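Local coordinates for ABC transporter, permease protein, putative (Porphyromonas gingivalis, PDB 2P0S) that is one domain of a putative ABC transporter permease that probably takes part in ABC-type transport across the cell membrane, at residues Glu37-Ala40 with Glu41-Arg44; Leu78-Ser81 with Val82-Ile86; Lys108-Leu111 with Ala112-Ile116. All blocks are in the same frame, centred on the assembly; numbering follows the deposited sequence.

Interaction 1. Residues Glu37-Ala40 with Glu41-Arg44; sequences EKTA and EEYR
Glu37 reaches across the start of helix 40-51 with its backbone: its N-H donates to Tyr43 OH, near the plane of the ring at its edge (N to OH 3.0 Å). Next, Lys38 sets its CB over the centre of the same ring, 3.7 Å from the centroid and 12° off the normal, a CH-pi contact that covers one face. The Lys38 chain then bends away, and its NZ remains 5.7 Å from Glu42 OE2, an opposite charge near but not in contact. Thr39, the N-cap, supplies the textbook element, a capping box. Its OG1 lies between the backbone N and the carbonyl carbon (chi1 66°), where it accepts from Glu42 N at 2.9 Å. In return Glu42 reaches back with an extended chain, and its OE1, through the anti lone pair, receives Thr39 N at 3.0 Å in an almost straight bond (173°); a weak bond from Thr39 OG1 reaches the same oxygen. The amides of Thr39 and Glu42, at the N-cap and in the first turn, are thus satisfied by side chains. Thr39 O and Ala40 O then open the regular helical ladder, taking Tyr43 N and Arg44 N. The methyl of Ala40 and the buried ring of Tyr43 both rest on Val56 of strand 55-59, so the helix start, entered from strand 32-35, packs against the sheet, while Trp125 of the second subunit touches both residues.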
loop_
_atom_site.group_PDB
_atom_site.type_symbol
_atom_site.label_atom_id
_atom_site.label_comp_id
_atom_site.label_asym_id
_atom_site.label_seq_id
_atom_site.Cartn_x
_atom_site.Cartn_y
_atom_site.Cartn_z
ATOM N N GLU A 37 16.325 -19.266 0.627
ATOM C CA GLU A 37 17.267 -20.339 0.506
ATOM C C GLU A 37 16.733 -21.712 0.921
ATOM O O GLU A 37 17.442 -22.673 0.745
ATOM C CB GLU A 37 18.506 -19.977 1.367
ATOM C CG GLU A 37 19.219 -18.750 0.782
ATOM C CD GLU A 37 19.894 -18.981 -0.572
ATOM O OE1 GLU A 37 20.430 -17.997 -1.107
ATOM O OE2 GLU A 37 19.888 -20.109 -1.142
ATOM N N LYS A 38 15.549 -21.801 1.535
ATOM C CA LYS A 38 14.920 -23.056 1.957
ATOM C C LYS A 38 13.482 -22.964 1.443
ATOM O O LYS A 38 13.070 -21.912 1.036
ATOM C CB LYS A 38 14.775 -23.050 3.473
ATOM C CG LYS A 38 15.950 -23.699 4.328
ATOM C CD LYS A 38 17.288 -23.078 4.108
ATOM C CE LYS A 38 18.189 -23.153 5.413
ATOM N NZ LYS A 38 18.689 -24.546 5.652
ATOM N N THR A 39 12.707 -24.041 1.559
ATOM C CA THR A 39 11.310 -24.026 1.231
ATOM C C THR A 39 10.504 -23.421 2.335
ATOM O O THR A 39 10.994 -23.314 3.521
ATOM C CB THR A 39 10.758 -25.466 1.034
ATOM O OG1 THR A 39 10.805 -26.188 2.280
ATOM C CG2 THR A 39 11.599 -26.208 -0.004
ATOM N N ALA A 40 9.261 -23.046 1.992
ATOM C CA ALA A 40 8.341 -22.598 3.008
ATOM C C ALA A 40 8.214 -23.606 4.173
ATOM O O ALA A 40 8.177 -23.178 5.327
ATOM C CB ALA A 40 6.951 -22.292 2.376
ATOM N N GLU A 41 8.041 -24.904 3.870
ATOM C CA GLU A 41 7.889 -25.944 4.895
ATOM C C GLU A 41 9.178 -26.043 5.714
ATOM O O GLU A 41 9.148 -26.200 6.940
ATOM C CB GLU A 41 7.580 -27.318 4.260
ATOM C CG GLU A 41 7.534 -28.546 5.268
ATOM C CD GLU A 41 6.471 -28.400 6.421
ATOM O OE1 GLU A 41 5.518 -27.595 6.302
ATOM O OE2 GLU A 41 6.627 -29.075 7.475
ATOM N N GLU A 42 10.324 -25.947 5.081
ATOM C CA GLU A 42 11.524 -25.938 5.962
ATOM C C GLU A 42 11.646 -24.775 6.869
ATOM O O GLU A 42 12.109 -24.989 8.027
ATOM C CB GLU A 42 12.778 -26.071 5.131
ATOM C CG GLU A 42 12.772 -27.324 4.357
ATOM C CD GLU A 42 13.960 -27.363 3.489
ATOM O OE1 GLU A 42 14.088 -26.438 2.654
ATOM O OE2 GLU A 42 14.804 -28.265 3.690
ATOM N N TYR A 43 11.396 -23.547 6.388
ATOM C CA TYR A 43 11.361 -22.394 7.252
ATOM C C TYR A 43 10.306 -22.582 8.390
ATOM O O TYR A 43 10.542 -22.201 9.549
ATOM C CB TYR A 43 11.075 -21.105 6.458
ATOM C CG TYR A 43 12.193 -20.596 5.634
ATOM C CD1 TYR A 43 13.411 -20.258 6.218
ATOM C CD2 TYR A 43 12.011 -20.315 4.232
ATOM C CE1 TYR A 43 14.444 -19.724 5.462
ATOM C CE2 TYR A 43 13.054 -19.744 3.468
ATOM C CZ TYR A 43 14.280 -19.473 4.130
ATOM O OH TYR A 43 15.337 -18.890 3.475
ATOM N N ARG A 44 9.158 -23.169 8.080
ATOM C CA ARG A 44 8.189 -23.412 9.115
ATOM C C ARG A 44 8.784 -24.261 10.242
ATOM O O ARG A 44 8.573 -23.958 11.373
ATOM C CB ARG A 44 6.989 -24.214 8.599
ATOM C CG ARG A 44 5.801 -24.299 9.594
ATOM C CD ARG A 44 4.542 -25.064 8.923
ATOM N NE ARG A 44 4.948 -26.467 8.745
ATOM C CZ ARG A 44 4.912 -27.370 9.771
ATOM N NH1 ARG A 44 4.416 -27.015 10.960
ATOM N NH2 ARG A 44 5.336 -28.621 9.611
#

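Interaction 2. Residues Leu78-Ser81 with Val82-Ile86; sequences LPAS and VSNHI
Val82 turns CG1 anti to its own N (chi1 173°), which swings CG2 back beside that N and toward the residues before the helix; there CG2 lies 4.2 Å from Pro79 CD, with Leu78 CD2 slightly farther off. Asn84 has its CG anti to the carbonyl carbon (chi1 -73°) in the conformer described, which directs the amide group back toward Ala80, but a second conformer of this side chain makes any contact of the amide there doubtful. The backbone bond is plain: Ala80 O receives Asn84 N at 2.9 Å, in the carbonyl plane. What these residues illustrate is the first turn of a helix entered through a proline, that of helix 80-100. Pro79 O begins the turn with two partners. Val82 N donates to it from above the carbonyl plane (3.2 Å, 46° out of it), and a water donates to it at 2.8 Å. That water accepts from Ser83 N, also at 2.8 Å, and so stands in for the direct bond between Pro79 O and Ser83 N, which lie 4.4 Å apart. Next in the ladder, Ser81 O takes His85 N. On the apolar side Leu78, Val82 and Ile86 lean on the sheet, Val82 on Ile12 of strand 11-16 and Leu78 on Ile72 of strand 70-74. His85 turns away to bond Asn28 through NE2, its ring meeting that of Phe31, and an acetate, probably from the crystallisation liquor, lies beside it. Ser83 OG bonds Val120 O of the second subunit, and Pro79 and Ala80 pack on Glu30 of that subunit.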
loop_
_atom_site.group_PDB
_atom_site.type_symbol
_atom_site.label_atom_id
_atom_site.label_comp_id
_atom_site.label_asym_id
_atom_site.label_seq_id
_atom_site.Cartn_x
_atom_site.Cartn_y
_atom_site.Cartn_z
ATOM N N LEU A 78 -0.131 -11.829 10.202
ATOM C CA LEU A 78 0.477 -10.683 9.582
ATOM C C LEU A 78 -0.610 -9.636 9.338
ATOM O O LEU A 78 -1.752 -10.023 9.030
ATOM C CB LEU A 78 1.086 -11.123 8.249
ATOM C CG LEU A 78 2.317 -11.990 8.334
ATOM C CD1 LEU A 78 2.504 -12.702 6.970
ATOM C CD2 LEU A 78 3.597 -11.161 8.802
ATOM N N PRO A 79 -0.271 -8.330 9.395
ATOM C CA PRO A 79 -1.220 -7.253 9.093
ATOM C C PRO A 79 -1.684 -7.355 7.655
ATOM O O PRO A 79 -0.880 -7.792 6.826
ATOM C CB PRO A 79 -0.330 -6.060 9.052
ATOM C CG PRO A 79 0.754 -6.352 10.001
ATOM C CD PRO A 79 1.047 -7.771 9.779
ATOM N N ALA A 80 -2.875 -6.881 7.330
ATOM C CA ALA A 80 -3.360 -7.043 5.951
ATOM C C ALA A 80 -2.480 -6.289 4.968
ATOM O O ALA A 80 -2.479 -6.594 3.812
ATOM C CB ALA A 80 -4.813 -6.557 5.815
ATOM N N SER A 81 -1.815 -5.246 5.454
ATOM C CA SER A 81 -0.867 -4.425 4.722
ATOM C C SER A 81 0.186 -5.202 3.912
ATOM O O SER A 81 0.521 -4.778 2.819
ATOM C CB SER A 81 -0.132 -3.501 5.707
ATOM O OG SER A 81 0.991 -4.179 6.327
ATOM N N VAL A 82 0.722 -6.301 4.462
ATOM C CA VAL A 82 1.732 -7.162 3.820
ATOM C C VAL A 82 1.100 -7.737 2.535
ATOM O O VAL A 82 1.623 -7.535 1.461
ATOM C CB VAL A 82 2.176 -8.280 4.788
ATOM C CG1 VAL A 82 3.023 -9.199 4.141
ATOM C CG2 VAL A 82 2.945 -7.691 6.077
ATOM N N SER A 83 -0.022 -8.406 2.601
ATOM C CA SER A 83 -0.636 -8.926 1.352
ATOM C C SER A 83 -1.064 -7.784 0.454
ATOM O O SER A 83 -0.912 -7.861 -0.763
ATOM C CB SER A 83 -1.837 -9.786 1.697
ATOM O OG SER A 83 -2.608 -9.869 0.423
ATOM N N ASN A 84 -1.639 -6.736 1.055
ATOM C CA ASN A 84 -2.063 -5.516 0.309
ATOM C C ASN A 84 -0.971 -5.101 -0.652
ATOM O O ASN A 84 -1.142 -5.175 -1.910
ATOM C CB ASN A 84 -2.416 -4.350 1.259
ATOM C CG ASN A 84 -3.726 -4.581 1.975
ATOM O OD1 ASN A 84 -4.078 -3.867 2.942
ATOM N ND2 ASN A 84 -4.484 -5.581 1.493
ATOM N N HIS A 85 0.159 -4.781 -0.051
ATOM C CA HIS A 85 1.360 -4.155 -0.674
ATOM C C HIS A 85 1.939 -5.090 -1.731
ATOM O O HIS A 85 2.146 -4.680 -2.890
ATOM C CB HIS A 85 2.417 -3.973 0.438
ATOM C CG HIS A 85 3.672 -3.249 0.011
ATOM N ND1 HIS A 85 3.672 -1.940 -0.448
ATOM C CD2 HIS A 85 4.978 -3.628 0.033
ATOM C CE1 HIS A 85 4.916 -1.554 -0.707
ATOM N NE2 HIS A 85 5.722 -2.551 -0.404
ATOM N N ILE A 86 2.120 -6.356 -1.377
ATOM C CA ILE A 86 2.688 -7.358 -2.248
ATOM C C ILE A 86 1.727 -7.580 -3.424
ATOM O O ILE A 86 2.180 -7.624 -4.575
ATOM C CB ILE A 86 2.938 -8.628 -1.511
ATOM C CG1 ILE A 86 4.138 -8.358 -0.506
ATOM C CG2 ILE A 86 3.222 -9.752 -2.449
ATOM C CD1 ILE A 86 4.473 -9.581 0.380
HETATM O O HOH W 1 -1.102 -9.738 4.861
#

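Interaction 3. Residues Lys108-Leu111 with Ala112-Ile116; sequences KQIL and ADSKI
Ser114 bends its hydroxyl back onto the preceding turn: with OG anti to the carbonyl carbon (chi1 -59°), it donates to Ile110 O at 2.7 Å, from above the carbonyl plane rather than along a lone pair. The bond is a worked case of a serine hydroxyl serving a main-chain acceptor near a helix's C-terminal end. Before it the ladder is regular, Lys108 O receiving Ala112 N and Gln109 O receiving Asp113 N, both at 2.9 Å. Ser114 N donates to Leu111 O at 3.1 Å, arriving 71° out of the carbonyl plane and bent to 144° at the hydrogen, and Lys115 N makes a weak bond back to Ala112 O. Lys115 lays its aliphatic chain alongside that same Leu111 carbonyl, CG standing 3.5 Å from Leu111 O. Its charged end is satisfied in another helix, where NZ forms a salt bridge with Asp96. Asp113 O is taken by Lys98 NZ of the second subunit, and farther along Ile116 N donates to Ser95 OG of that subunit. Leu111, buried, turns its side chain to helix 80-100, touching Ile99 and Ala100. Helix 107-114 therefore lies between the end of the preceding helix and the second subunit: Ile99 of the second subunit meets Leu111 and Ser114, and Tyr102 of that subunit, just past its helix 80-100, packs on Ile110.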
loop_
_atom_site.group_PDB
_atom_site.type_symbol
_atom_site.label_atom_id
_atom_site.label_comp_id
_atom_site.label_asym_id
_atom_site.label_seq_id
_atom_site.Cartn_x
_atom_site.Cartn_y
_atom_site.Cartn_z
ATOM N N LYS A 108 6.767 0.869 -23.386
ATOM C CA LYS A 108 7.463 0.812 -22.047
ATOM C C LYS A 108 7.733 2.156 -21.489
ATOM O O LYS A 108 7.536 2.351 -20.277
ATOM C CB LYS A 108 8.745 0.017 -22.123
ATOM C CG LYS A 108 8.372 -1.457 -22.337
ATOM C CD LYS A 108 9.603 -2.339 -22.182
ATOM C CE LYS A 108 9.709 -3.354 -23.350
ATOM N NZ LYS A 108 10.962 -4.308 -23.253
ATOM N N GLN A 109 8.167 3.104 -22.344
ATOM C CA GLN A 109 8.471 4.467 -21.874
ATOM C C GLN A 109 7.203 5.156 -21.411
ATOM O O GLN A 109 7.160 5.855 -20.404
ATOM C CB GLN A 109 9.197 5.303 -22.971
ATOM C CG GLN A 109 10.619 4.754 -23.374
ATOM C CD GLN A 109 10.771 3.253 -23.810
ATOM O OE1 GLN A 109 11.798 2.563 -23.370
ATOM N NE2 GLN A 109 9.819 2.722 -24.687
ATOM N N ILE A 110 6.127 5.019 -22.218
ATOM C CA ILE A 110 4.899 5.584 -21.801
ATOM C C ILE A 110 4.375 5.022 -20.455
ATOM O O ILE A 110 3.910 5.791 -19.645
ATOM C CB ILE A 110 3.807 5.367 -22.895
ATOM C CG1 ILE A 110 4.211 6.158 -24.116
ATOM C CG2 ILE A 110 2.446 5.769 -22.371
ATOM C CD1 ILE A 110 3.392 5.621 -25.373
ATOM N N LEU A 111 4.432 3.706 -20.243
ATOM C CA LEU A 111 3.973 3.119 -19.002
ATOM C C LEU A 111 4.829 3.747 -17.868
ATOM O O LEU A 111 4.309 4.131 -16.787
ATOM C CB LEU A 111 4.144 1.570 -19.001
ATOM C CG LEU A 111 3.048 0.941 -19.923
ATOM C CD1 LEU A 111 3.405 -0.564 -20.118
ATOM C CD2 LEU A 111 1.519 1.159 -19.456
ATOM N N ALA A 112 6.134 3.785 -18.121
ATOM C CA ALA A 112 6.941 4.336 -16.989
ATOM C C ALA A 112 6.638 5.793 -16.627
ATOM O O ALA A 112 6.611 6.223 -15.414
ATOM C CB ALA A 112 8.403 4.164 -17.392
ATOM N N ASP A 113 6.423 6.599 -17.656
ATOM C CA ASP A 113 6.139 7.994 -17.530
ATOM C C ASP A 113 4.794 8.221 -16.966
ATOM O O ASP A 113 4.550 9.364 -16.515
ATOM C CB ASP A 113 6.403 8.769 -18.838
ATOM C CG ASP A 113 6.369 10.333 -18.689
ATOM O OD1 ASP A 113 7.151 10.965 -17.867
ATOM O OD2 ASP A 113 5.595 10.980 -19.508
ATOM N N SER A 114 3.916 7.202 -16.996
ATOM C CA SER A 114 2.547 7.439 -16.528
ATOM C C SER A 114 2.379 7.095 -15.093
ATOM O O SER A 114 1.317 7.344 -14.528
ATOM C CB SER A 114 1.528 6.621 -17.331
ATOM O OG SER A 114 1.606 6.950 -18.746
ATOM N N LYS A 115 3.477 6.606 -14.399
ATOM C CA LYS A 115 3.330 6.230 -13.008
ATOM C C LYS A 115 3.355 7.493 -12.206
ATOM O O LYS A 115 4.181 8.395 -12.438
ATOM C CB LYS A 115 4.536 5.428 -12.560
ATOM C CG LYS A 115 4.653 4.136 -13.316
ATOM C CD LYS A 115 3.454 3.293 -13.141
ATOM C CE LYS A 115 3.739 1.908 -13.808
ATOM N NZ LYS A 115 2.531 1.453 -14.440
ATOM N N ILE A 116 2.446 7.518 -11.245
ATOM C CA ILE A 116 2.338 8.600 -10.300
ATOM C C ILE A 116 2.807 8.025 -8.965
ATOM O O ILE A 116 2.349 6.953 -8.570
ATOM C CB ILE A 116 0.866 9.078 -10.181
ATOM C CG1 ILE A 116 0.352 9.665 -11.506
ATOM C CG2 ILE A 116 0.755 10.018 -8.937
ATOM C CD1 ILE A 116 0.900 10.961 -11.905
#

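Interactions 1, 2 and 3 follow one another along the chain without touching. The first two mark helix beginnings: interaction 1 uses side-chain caps, interaction 2 a water in the opening turn. Interaction 3 treats the far end of a helix, where a hydroxyl returns to the previous turn. Centres lie about 20 Å apart for interactions 1 and 2 and about 25 Å for 2 and 3; interactions 1 and 3, about 37 Å apart, flank the chain's centre on opposite sides. Helix 80-100 joins the last two, with interaction 2 at its entry and Leu111 received near its end. All three meet the second subunit, and all lie away from the magnesium-binding Asp62.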